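Glyoxalase family protein (PDB 2P7O) catalyses the hydration of the antibiotic fosfomycin at a manganese centre and so serves fosfomycin resistance in Listeria monocytogenes. Local coordinates at residues A[17-22]-A[54-59]; A[23-28]-A[107-112]; A[116-121]-A[125-130]. All blocks are in the same frame, centred on the assembly; numbering follows the deposited sequence.

Contact 1. Residues A[17-22]-A[54-59]; sequences KTTAFL and ICIMEG
T19 OG1 is hydrogen-bonded both to the backbone O of L15, one turn earlier in helix 15-26, and to K45 NZ on the neighbouring strand; across the contact OG1 lies 4.3 Å from I56 CD1. The motif is the first beta-alpha-beta-beta-beta module of the glyoxalase fold, in which the helix lies against its own sheet. The segment axes of helix 17-22 and strand 54-58 approach to 10.4 Å and run nearly antiparallel, at 156°.

Apart from T19 OG1, the contact is made by carbon atoms. I56 is modelled in two conformers; in one of them CG1 sits between the backbone N and the carbonyl carbon (chi1 52°), and the chain then extends to carry CD1 to the helix, 3.7 Å from T18 CG2. In this conformer the two side chains slide past each other in opposite directions, and the second branch, I56 CG2, lies 4.0 Å from T18 CG2. One turn further on, L22 CD1 meets I56 CG2 at 4.3 Å, which places I56 against both T18 and L22. F47 of the adjacent strand packs on T19, L22 and I56.

Strand alternation turns C55 the other way, to the face where C55 and M57 pack on E126 of the second subunit. The two branches of T18 part: CG2 meets I56, while OG1, beside the backbone N, is hydrogen-bonded to the O of D14.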
loop_
_atom_site.group_PDB
_atom_site.type_symbol
_atom_site.label_atom_id
_atom_site.label_comp_id
_atom_site.label_asym_id
_atom_site.label_seq_id
_atom_site.Cartn_x
_atom_site.Cartn_y
_atom_site.Cartn_z
ATOM N N LYS A 17 -16.284 -10.489 -4.276
ATOM C CA LYS A 17 -16.549 -9.097 -4.635
ATOM C C LYS A 17 -15.237 -8.395 -4.967
ATOM O O LYS A 17 -15.105 -7.688 -5.964
ATOM C CB LYS A 17 -17.243 -8.349 -3.458
ATOM C CG LYS A 17 -18.667 -8.925 -3.405
ATOM C CD LYS A 17 -19.407 -8.302 -2.226
ATOM C CE LYS A 17 -20.920 -8.390 -2.393
ATOM N NZ LYS A 17 -21.577 -7.543 -1.337
ATOM N N THR A 18 -14.212 -8.618 -4.130
ATOM C CA THR A 18 -12.960 -7.928 -4.415
ATOM C C THR A 18 -12.307 -8.412 -5.687
ATOM O O THR A 18 -11.655 -7.643 -6.359
ATOM C CB THR A 18 -12.066 -8.030 -3.184
ATOM O OG1 THR A 18 -12.899 -7.461 -2.125
ATOM C CG2 THR A 18 -10.747 -7.298 -3.323
ATOM N N THR A 19 -12.409 -9.696 -5.986
ATOM C CA THR A 19 -11.882 -10.215 -7.266
ATOM C C THR A 19 -12.483 -9.442 -8.437
ATOM O O THR A 19 -11.836 -9.073 -9.410
ATOM C CB THR A 19 -12.271 -11.700 -7.359
ATOM O OG1 THR A 19 -11.429 -12.378 -6.387
ATOM C CG2 THR A 19 -11.887 -12.251 -8.722
ATOM N N ALA A 20 -13.775 -9.150 -8.327
ATOM C CA ALA A 20 -14.457 -8.500 -9.452
ATOM C C ALA A 20 -13.996 -7.048 -9.523
ATOM O O ALA A 20 -13.786 -6.574 -10.665
ATOM C CB ALA A 20 -15.937 -8.640 -9.277
ATOM N N PHE A 21 -13.828 -6.378 -8.364
ATOM C CA PHE A 21 -13.308 -5.017 -8.347
ATOM C C PHE A 21 -11.953 -4.940 -9.060
ATOM O O PHE A 21 -11.723 -4.125 -9.968
ATOM C CB PHE A 21 -13.194 -4.645 -6.847
ATOM C CG PHE A 21 -12.608 -3.256 -6.647
ATOM C CD1 PHE A 21 -13.373 -2.131 -6.820
ATOM C CD2 PHE A 21 -11.291 -3.151 -6.277
ATOM C CE1 PHE A 21 -12.837 -0.861 -6.695
ATOM C CE2 PHE A 21 -10.727 -1.894 -6.148
ATOM C CZ PHE A 21 -11.521 -0.766 -6.293
ATOM N N LEU A 22 -11.025 -5.832 -8.670
ATOM C CA LEU A 22 -9.659 -5.766 -9.134
ATOM C C LEU A 22 -9.539 -6.101 -10.628
ATOM O O LEU A 22 -8.720 -5.519 -11.326
ATOM C CB LEU A 22 -8.754 -6.742 -8.362
ATOM C CG LEU A 22 -8.546 -6.425 -6.884
ATOM C CD1 LEU A 22 -7.719 -7.528 -6.252
ATOM C CD2 LEU A 22 -7.873 -5.044 -6.769
ATOM N N ILE A 54 -0.237 -8.574 -5.553
ATOM C CA ILE A 54 -1.169 -8.213 -4.497
ATOM C C ILE A 54 -1.890 -9.432 -3.947
ATOM O O ILE A 54 -2.432 -10.246 -4.718
ATOM C CB ILE A 54 -2.098 -7.083 -4.943
ATOM C CG1 ILE A 54 -3.060 -6.650 -3.816
ATOM C CG2 ILE A 54 -2.826 -7.367 -6.235
ATOM C CD1 ILE A 54 -3.390 -5.164 -3.793
ATOM N N CYS A 55 -1.833 -9.569 -2.615
ATOM C CA CYS A 55 -2.604 -10.643 -1.974
ATOM C C CYS A 55 -3.845 -10.062 -1.338
ATOM O O CYS A 55 -3.780 -8.987 -0.665
ATOM C CB CYS A 55 -1.697 -11.245 -0.854
ATOM S SG CYS A 55 -2.574 -12.345 0.261
ATOM N N ILE A 56 -4.978 -10.732 -1.537
ATOM C CA ILE A 56 -6.132 -10.348 -0.712
ATOM C C ILE A 56 -6.539 -11.535 0.158
ATOM O O ILE A 56 -6.353 -12.662 -0.279
ATOM C CB ILE A 56 -7.375 -9.918 -1.505
ATOM C CG1 ILE A 56 -7.754 -10.960 -2.564
ATOM C CG2 ILE A 56 -7.175 -8.527 -2.094
ATOM C CD1 ILE A 56 -8.959 -10.539 -3.369
ATOM N N MET A 57 -6.980 -11.262 1.371
ATOM C CA MET A 57 -7.175 -12.227 2.456
ATOM C C MET A 57 -8.480 -11.894 3.182
ATOM O O MET A 57 -8.737 -10.723 3.438
ATOM C CB MET A 57 -5.918 -12.141 3.317
ATOM C CG MET A 57 -5.876 -12.407 4.806
ATOM S SD MET A 57 -4.146 -12.603 5.424
ATOM C CE MET A 57 -3.820 -14.182 4.598
ATOM N N GLU A 58 -9.393 -12.849 3.356
ATOM C CA GLU A 58 -10.696 -12.585 3.969
ATOM C C GLU A 58 -10.461 -12.364 5.458
ATOM O O GLU A 58 -9.663 -13.067 6.088
ATOM C CB GLU A 58 -11.687 -13.739 3.702
ATOM C CG GLU A 58 -12.274 -13.746 2.284
ATOM C CD GLU A 58 -13.526 -14.549 2.103
ATOM O OE1 GLU A 58 -13.741 -15.515 2.891
ATOM O OE2 GLU A 58 -14.301 -14.324 1.137
ATOM N N GLY A 59 -11.145 -11.365 6.006
ATOM C CA GLY A 59 -11.051 -11.026 7.420
ATOM C C GLY A 59 -12.138 -10.009 7.795
ATOM O O GLY A 59 -12.681 -9.455 6.810
#

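Contact 2. Residues A[23-28]-A[107-112]; sequences QNIFNA and IYFYDF
F109 leaves strand 106-110 toward helix 15-26, and its ring reaches I25 and F26 at the last helical turn. With CG between the backbone N and the carbonyl carbon (chi1 58°), CB hands the ring across from the second module of the glyoxalase fold to the helix of the first. On one side of the ring, CD2 has I107 C at its edge and in its plane; L119 packs on the CE2 side and F21 on the CE1 side. CE1 is also 4.1 Å from I25 CG2. The tip, CZ, comes 3.9 Å from F26 CZ and 4.1 Å from I25 CG2.

The two phenyl groups arrive from opposite directions and meet obliquely. I25 CG2 touches both rings: it sits over the centre of the F26 ring, 4.1 Å above the plane, and also meets F109 CE1 and CZ. Around this cluster, I86 of helix 79-89 packs on I25 and F109, and F26 also meets the rings of F72 and F117.

Every atom that touches here is carbon and all three residues are buried, so the two modules are held together at this point by dispersion and the exclusion of water, without directional bonds.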
loop_
_atom_site.group_PDB
_atom_site.type_symbol
_atom_site.label_atom_id
_atom_site.label_comp_id
_atom_site.label_asym_id
_atom_site.label_seq_id
_atom_site.Cartn_x
_atom_site.Cartn_y
_atom_site.Cartn_z
ATOM N N GLN A 23 -10.284 -7.131 -11.018
ATOM C CA GLN A 23 -10.345 -7.617 -12.388
ATOM C C GLN A 23 -11.090 -6.632 -13.311
ATOM O O GLN A 23 -10.614 -6.264 -14.386
ATOM C CB GLN A 23 -11.139 -8.951 -12.454
ATOM C CG GLN A 23 -10.276 -10.150 -12.016
ATOM C CD GLN A 23 -10.998 -11.490 -12.128
ATOM O OE1 GLN A 23 -12.218 -11.597 -12.221
ATOM N NE2 GLN A 23 -10.181 -12.537 -12.158
ATOM N N ASN A 24 -12.291 -6.204 -12.932
ATOM C CA ASN A 24 -12.987 -5.269 -13.843
ATOM C C ASN A 24 -12.232 -3.957 -13.943
ATOM O O ASN A 24 -12.099 -3.523 -15.089
ATOM C CB ASN A 24 -14.415 -5.018 -13.359
ATOM C CG ASN A 24 -15.239 -4.222 -14.342
ATOM O OD1 ASN A 24 -15.876 -4.796 -15.244
ATOM N ND2 ASN A 24 -15.289 -2.913 -14.237
ATOM N N ILE A 25 -11.776 -3.336 -12.874
ATOM C CA ILE A 25 -11.090 -2.053 -12.894
ATOM C C ILE A 25 -9.626 -2.139 -13.312
ATOM O O ILE A 25 -9.214 -1.386 -14.218
ATOM C CB ILE A 25 -11.063 -1.395 -11.489
ATOM C CG1 ILE A 25 -12.493 -1.157 -10.974
ATOM C CG2 ILE A 25 -10.399 -0.011 -11.596
ATOM C CD1 ILE A 25 -13.356 -0.596 -12.090
ATOM N N PHE A 26 -8.860 -2.971 -12.592
ATOM C CA PHE A 26 -7.419 -2.934 -12.845
ATOM C C PHE A 26 -6.984 -4.027 -13.808
ATOM O O PHE A 26 -5.766 -4.173 -14.026
ATOM C CB PHE A 26 -6.664 -3.201 -11.526
ATOM C CG PHE A 26 -6.900 -2.182 -10.431
ATOM C CD1 PHE A 26 -7.631 -2.448 -9.298
ATOM C CD2 PHE A 26 -6.380 -0.920 -10.556
ATOM C CE1 PHE A 26 -7.952 -1.474 -8.358
ATOM C CE2 PHE A 26 -6.652 0.033 -9.603
ATOM C CZ PHE A 26 -7.391 -0.224 -8.475
ATOM N N ASN A 27 -7.872 -4.860 -14.331
ATOM C CA ASN A 27 -7.406 -5.983 -15.176
ATOM C C ASN A 27 -6.412 -6.904 -14.501
ATOM O O ASN A 27 -5.563 -7.566 -15.106
ATOM C CB ASN A 27 -6.841 -5.467 -16.508
ATOM C CG ASN A 27 -8.054 -5.151 -17.373
ATOM O OD1 ASN A 27 -8.858 -6.078 -17.664
ATOM N ND2 ASN A 27 -8.245 -3.859 -17.557
ATOM N N ALA A 28 -6.606 -7.002 -13.186
ATOM C CA ALA A 28 -5.711 -7.824 -12.358
ATOM C C ALA A 28 -5.780 -9.282 -12.790
ATOM O O ALA A 28 -6.859 -9.798 -13.124
ATOM C CB ALA A 28 -6.121 -7.629 -10.901
ATOM N N ILE A 107 -8.249 9.883 -10.555
ATOM C CA ILE A 107 -9.494 9.335 -10.059
ATOM C C ILE A 107 -9.290 8.637 -8.708
ATOM O O ILE A 107 -8.458 7.745 -8.527
ATOM C CB ILE A 107 -10.029 8.280 -11.035
ATOM C CG1 ILE A 107 -9.853 8.676 -12.507
ATOM C CG2 ILE A 107 -11.452 7.937 -10.690
ATOM C CD1 ILE A 107 -10.106 7.474 -13.440
ATOM N N TYR A 108 -10.055 9.092 -7.726
ATOM C CA TYR A 108 -9.974 8.529 -6.388
ATOM C C TYR A 108 -11.282 7.824 -6.085
ATOM O O TYR A 108 -12.346 8.424 -6.308
ATOM C CB TYR A 108 -9.831 9.704 -5.413
ATOM C CG TYR A 108 -8.447 10.285 -5.310
ATOM C CD1 TYR A 108 -8.094 11.399 -6.044
ATOM C CD2 TYR A 108 -7.508 9.741 -4.443
ATOM C CE1 TYR A 108 -6.832 11.955 -5.959
ATOM C CE2 TYR A 108 -6.242 10.319 -4.334
ATOM C CZ TYR A 108 -5.916 11.439 -5.085
ATOM O OH TYR A 108 -4.641 11.994 -4.972
ATOM N N PHE A 109 -11.179 6.583 -5.630
ATOM C CA PHE A 109 -12.359 5.748 -5.459
ATOM C C PHE A 109 -12.059 4.646 -4.451
ATOM O O PHE A 109 -10.900 4.344 -4.105
ATOM C CB PHE A 109 -12.816 5.145 -6.807
ATOM C CG PHE A 109 -11.723 4.314 -7.481
ATOM C CD1 PHE A 109 -11.729 2.932 -7.520
ATOM C CD2 PHE A 109 -10.688 4.971 -8.102
ATOM C CE1 PHE A 109 -10.722 2.209 -8.140
ATOM C CE2 PHE A 109 -9.676 4.300 -8.770
ATOM C CZ PHE A 109 -9.714 2.926 -8.815
ATOM N N TYR A 110 -13.072 4.060 -3.839
ATOM C CA TYR A 110 -12.834 3.058 -2.796
ATOM C C TYR A 110 -13.155 1.674 -3.333
ATOM O O TYR A 110 -13.804 1.621 -4.375
ATOM C CB TYR A 110 -13.821 3.261 -1.599
ATOM C CG TYR A 110 -13.586 4.608 -0.967
ATOM C CD1 TYR A 110 -14.168 5.736 -1.571
ATOM C CD2 TYR A 110 -12.750 4.759 0.136
ATOM C CE1 TYR A 110 -13.952 6.987 -1.019
ATOM C CE2 TYR A 110 -12.533 6.046 0.665
ATOM C CZ TYR A 110 -13.119 7.124 0.071
ATOM O OH TYR A 110 -12.937 8.379 0.599
ATOM N N ASP A 111 -12.709 0.630 -2.624
ATOM C CA ASP A 111 -13.175 -0.709 -3.034
ATOM C C ASP A 111 -14.443 -1.039 -2.249
ATOM O O ASP A 111 -15.199 -0.111 -1.930
ATOM C CB ASP A 111 -12.131 -1.806 -2.877
ATOM C CG ASP A 111 -11.572 -1.929 -1.463
ATOM O OD1 ASP A 111 -10.721 -2.854 -1.254
ATOM O OD2 ASP A 111 -11.998 -1.167 -0.592
ATOM N N PHE A 112 -14.629 -2.302 -1.916
ATOM C CA PHE A 112 -15.821 -2.659 -1.127
ATOM C C PHE A 112 -15.464 -2.760 0.351
ATOM O O PHE A 112 -16.319 -3.175 1.133
ATOM C CB PHE A 112 -16.340 -4.019 -1.614
ATOM C CG PHE A 112 -16.847 -4.010 -3.053
ATOM C CD1 PHE A 112 -16.243 -4.706 -4.089
ATOM C CD2 PHE A 112 -17.986 -3.280 -3.373
ATOM C CE1 PHE A 112 -16.742 -4.666 -5.374
ATOM C CE2 PHE A 112 -18.484 -3.231 -4.666
ATOM C CZ PHE A 112 -17.886 -3.954 -5.680
#

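Contact 3. Residues A[116-121]-A[125-130]. With MN (manganese (II) ion), chain C.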
loop_
_atom_site.group_PDB
_atom_site.type_symbol
_atom_site.label_atom_id
_atom_site.label_comp_id
_atom_site.label_asym_id
_atom_site.label_seq_id
_atom_site.Cartn_x
_atom_site.Cartn_y
_atom_site.Cartn_z
ATOM N N LEU A 116 -8.922 3.197 0.021
ATOM C CA LEU A 116 -8.810 4.221 -1.020
ATOM C C LEU A 116 -7.769 3.853 -2.080
ATOM O O LEU A 116 -6.648 3.423 -1.797
ATOM C CB LEU A 116 -8.441 5.524 -0.330
ATOM C CG LEU A 116 -8.449 6.744 -1.273
ATOM C CD1 LEU A 116 -9.832 6.974 -1.883
ATOM C CD2 LEU A 116 -8.044 7.933 -0.425
ATOM N N PHE A 117 -8.209 4.013 -3.335
ATOM C CA PHE A 117 -7.321 3.754 -4.468
ATOM C C PHE A 117 -7.357 4.991 -5.361
ATOM O O PHE A 117 -8.274 5.824 -5.307
ATOM C CB PHE A 117 -7.889 2.620 -5.338
ATOM C CG PHE A 117 -7.601 1.241 -4.749
ATOM C CD1 PHE A 117 -8.567 0.556 -4.017
ATOM C CD2 PHE A 117 -6.367 0.639 -4.916
ATOM C CE1 PHE A 117 -8.325 -0.705 -3.462
ATOM C CE2 PHE A 117 -6.082 -0.616 -4.383
ATOM C CZ PHE A 117 -7.082 -1.302 -3.674
ATOM N N GLU A 118 -6.328 5.122 -6.169
ATOM C CA GLU A 118 -6.212 6.236 -7.092
ATOM C C GLU A 118 -5.682 5.681 -8.417
ATOM O O GLU A 118 -4.756 4.885 -8.456
ATOM C CB GLU A 118 -5.295 7.304 -6.500
ATOM C CG GLU A 118 -4.959 8.487 -7.401
ATOM C CD GLU A 118 -3.952 9.470 -6.838
ATOM O OE1 GLU A 118 -3.362 9.164 -5.760
ATOM O OE2 GLU A 118 -3.748 10.537 -7.478
ATOM N N LEU A 119 -6.284 6.154 -9.510
ATOM C CA LEU A 119 -5.667 6.069 -10.833
ATOM C C LEU A 119 -5.129 7.449 -11.230
ATOM O O LEU A 119 -5.857 8.450 -11.224
ATOM C CB LEU A 119 -6.783 5.598 -11.790
ATOM C CG LEU A 119 -7.165 4.129 -11.521
ATOM C CD1 LEU A 119 -8.295 3.764 -12.481
ATOM C CD2 LEU A 119 -6.016 3.150 -11.662
ATOM N N HIS A 120 -3.824 7.511 -11.407
ATOM C CA HIS A 120 -3.148 8.799 -11.492
ATOM C C HIS A 120 -2.600 8.917 -12.909
ATOM O O HIS A 120 -1.780 8.073 -13.285
ATOM C CB HIS A 120 -2.045 8.801 -10.418
ATOM C CG HIS A 120 -1.149 10.015 -10.434
ATOM N ND1 HIS A 120 -1.062 10.904 -9.371
ATOM C CD2 HIS A 120 -0.178 10.415 -11.304
ATOM C CE1 HIS A 120 -0.178 11.838 -9.659
ATOM N NE2 HIS A 120 0.353 11.579 -10.853
ATOM N N ALA A 121 -3.011 9.919 -13.662
ATOM C CA ALA A 121 -2.287 10.237 -14.908
ATOM C C ALA A 121 -1.446 11.498 -14.710
ATOM O O ALA A 121 -1.718 12.359 -13.859
ATOM C CB ALA A 121 -3.298 10.537 -16.010
ATOM N N GLU A 125 2.513 13.754 -8.188
ATOM C CA GLU A 125 2.280 14.644 -7.046
ATOM C C GLU A 125 1.122 14.010 -6.265
ATOM O O GLU A 125 0.413 13.168 -6.850
ATOM C CB GLU A 125 1.896 16.032 -7.599
ATOM C CG GLU A 125 0.659 15.880 -8.486
ATOM C CD GLU A 125 0.409 17.140 -9.324
ATOM O OE1 GLU A 125 1.068 18.174 -9.049
ATOM O OE2 GLU A 125 -0.392 17.058 -10.288
ATOM N N GLU A 126 0.910 14.464 -5.020
ATOM C CA GLU A 126 -0.261 13.972 -4.294
ATOM C C GLU A 126 -1.371 15.003 -4.499
ATOM O O GLU A 126 -1.171 16.194 -4.258
ATOM C CB GLU A 126 0.162 13.896 -2.823
ATOM C CG GLU A 126 -0.933 13.393 -1.884
ATOM C CD GLU A 126 -1.720 12.263 -2.552
ATOM O OE1 GLU A 126 -1.092 11.283 -2.946
ATOM O OE2 GLU A 126 -2.982 12.335 -2.674
ATOM N N ARG A 127 -2.533 14.503 -4.862
ATOM C CA ARG A 127 -3.630 15.366 -5.285
ATOM C C ARG A 127 -4.796 15.437 -4.310
ATOM O O ARG A 127 -5.846 15.997 -4.613
ATOM C CB ARG A 127 -4.003 14.902 -6.703
ATOM C CG ARG A 127 -2.807 15.087 -7.649
ATOM C CD ARG A 127 -3.163 14.603 -9.069
ATOM N NE ARG A 127 -2.132 14.842 -10.064
ATOM C CZ ARG A 127 -2.044 14.160 -11.214
ATOM N NH1 ARG A 127 -2.923 13.197 -11.531
ATOM N NH2 ARG A 127 -1.070 14.512 -12.074
ATOM N N LEU A 128 -4.669 14.911 -3.099
ATOM C CA LEU A 128 -5.762 14.934 -2.122
ATOM C C LEU A 128 -6.276 16.354 -1.876
ATOM O O LEU A 128 -7.470 16.518 -1.591
ATOM C CB LEU A 128 -5.384 14.380 -0.736
ATOM C CG LEU A 128 -6.377 14.593 0.409
ATOM C CD1 LEU A 128 -7.421 13.483 0.441
ATOM C CD2 LEU A 128 -5.760 14.699 1.805
ATOM N N LYS A 129 -5.360 17.313 -1.900
ATOM C CA LYS A 129 -5.790 18.675 -1.505
ATOM C C LYS A 129 -6.864 19.214 -2.451
ATOM O O LYS A 129 -7.589 20.138 -2.123
ATOM C CB LYS A 129 -4.594 19.625 -1.546
ATOM C CG LYS A 129 -3.925 19.688 -2.910
ATOM C CD LYS A 129 -2.775 20.696 -2.948
ATOM C CE LYS A 129 -1.841 20.360 -4.099
ATOM N NZ LYS A 129 -0.561 19.792 -3.579
ATOM N N ARG A 130 -6.929 18.660 -3.669
ATOM C CA ARG A 130 -7.897 19.104 -4.639
ATOM C C ARG A 130 -9.342 18.874 -4.190
ATOM O O ARG A 130 -10.235 19.468 -4.793
ATOM C CB ARG A 130 -7.713 18.313 -5.938
ATOM C CG ARG A 130 -6.371 18.680 -6.599
ATOM C CD ARG A 130 -6.426 18.013 -8.001
ATOM N NE ARG A 130 -5.155 18.204 -8.711
ATOM C CZ ARG A 130 -4.836 17.526 -9.805
ATOM N NH1 ARG A 130 -5.699 16.626 -10.321
ATOM N NH2 ARG A 130 -3.663 17.737 -10.406
HETATM MN MN MN C . -1.998 10.140 -4.411
HETATM O O HOH W 1 -2.065 11.741 -5.908
#
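The R127 guanidinium lies flat on the H120 ring, planes 9° apart and centres 3.7 Å apart, although the side chains cross at about a right angle. Its rotation is fixed in plane from two edges. NH1 and NH2 converge end-on on A121 O, NH1 at 2.8 Å, while NE and NH2 grip E125 OE2 side-on, NE at 2.8 Å along the anti lone pair. R130 salt-bridges the same oxygen, and S106 OG is hydrogen-bonded to both R127 NH1 and E118 OE2.

Around manganese, the E118 and E126 carboxylates, their planes 69° apart, each give OE1 to the metal at 2.1 Å; E126 reaches it through a bend at chi2 (39°). A water 2.2 Å from the metal donates to E118 OE2 and E125 O and accepts from R127 N. H69 of this chain and H7 of the second subunit complete the site, placing it at the subunit interface, as in many glyoxalase-superfamily enzymes. T9 OG1 of that subunit is hydrogen-bonded to E126 OE1; T123 O holds H120 NE2.

Strand 116-120 runs between strands 69-73 and 106-110, with L119 and A121 on helix 79-89; segment 125-130 folds back over the metal-bearing face.

In the fold
From the N terminus, helix 15-26 supplies the first segments of contacts 1 and 2 in succession, 17-22 and then 23-28. Contact 1 closes when strand 52-58 returns to the helix within the first module; contact 2 closes much later, at strand 106-110 of the second module. Their segments alternate along the chain, so the two contacts cross, and the helix is shared between the two sheets. Contact 3 follows in series as a short return after strand 116-120, with three residues between its segments. Contacts 2 and 3 meet through the neighbouring strands 106-110 and 116-120, where Y108 OH bonds E126 OE2. All three contacts touch the second subunit.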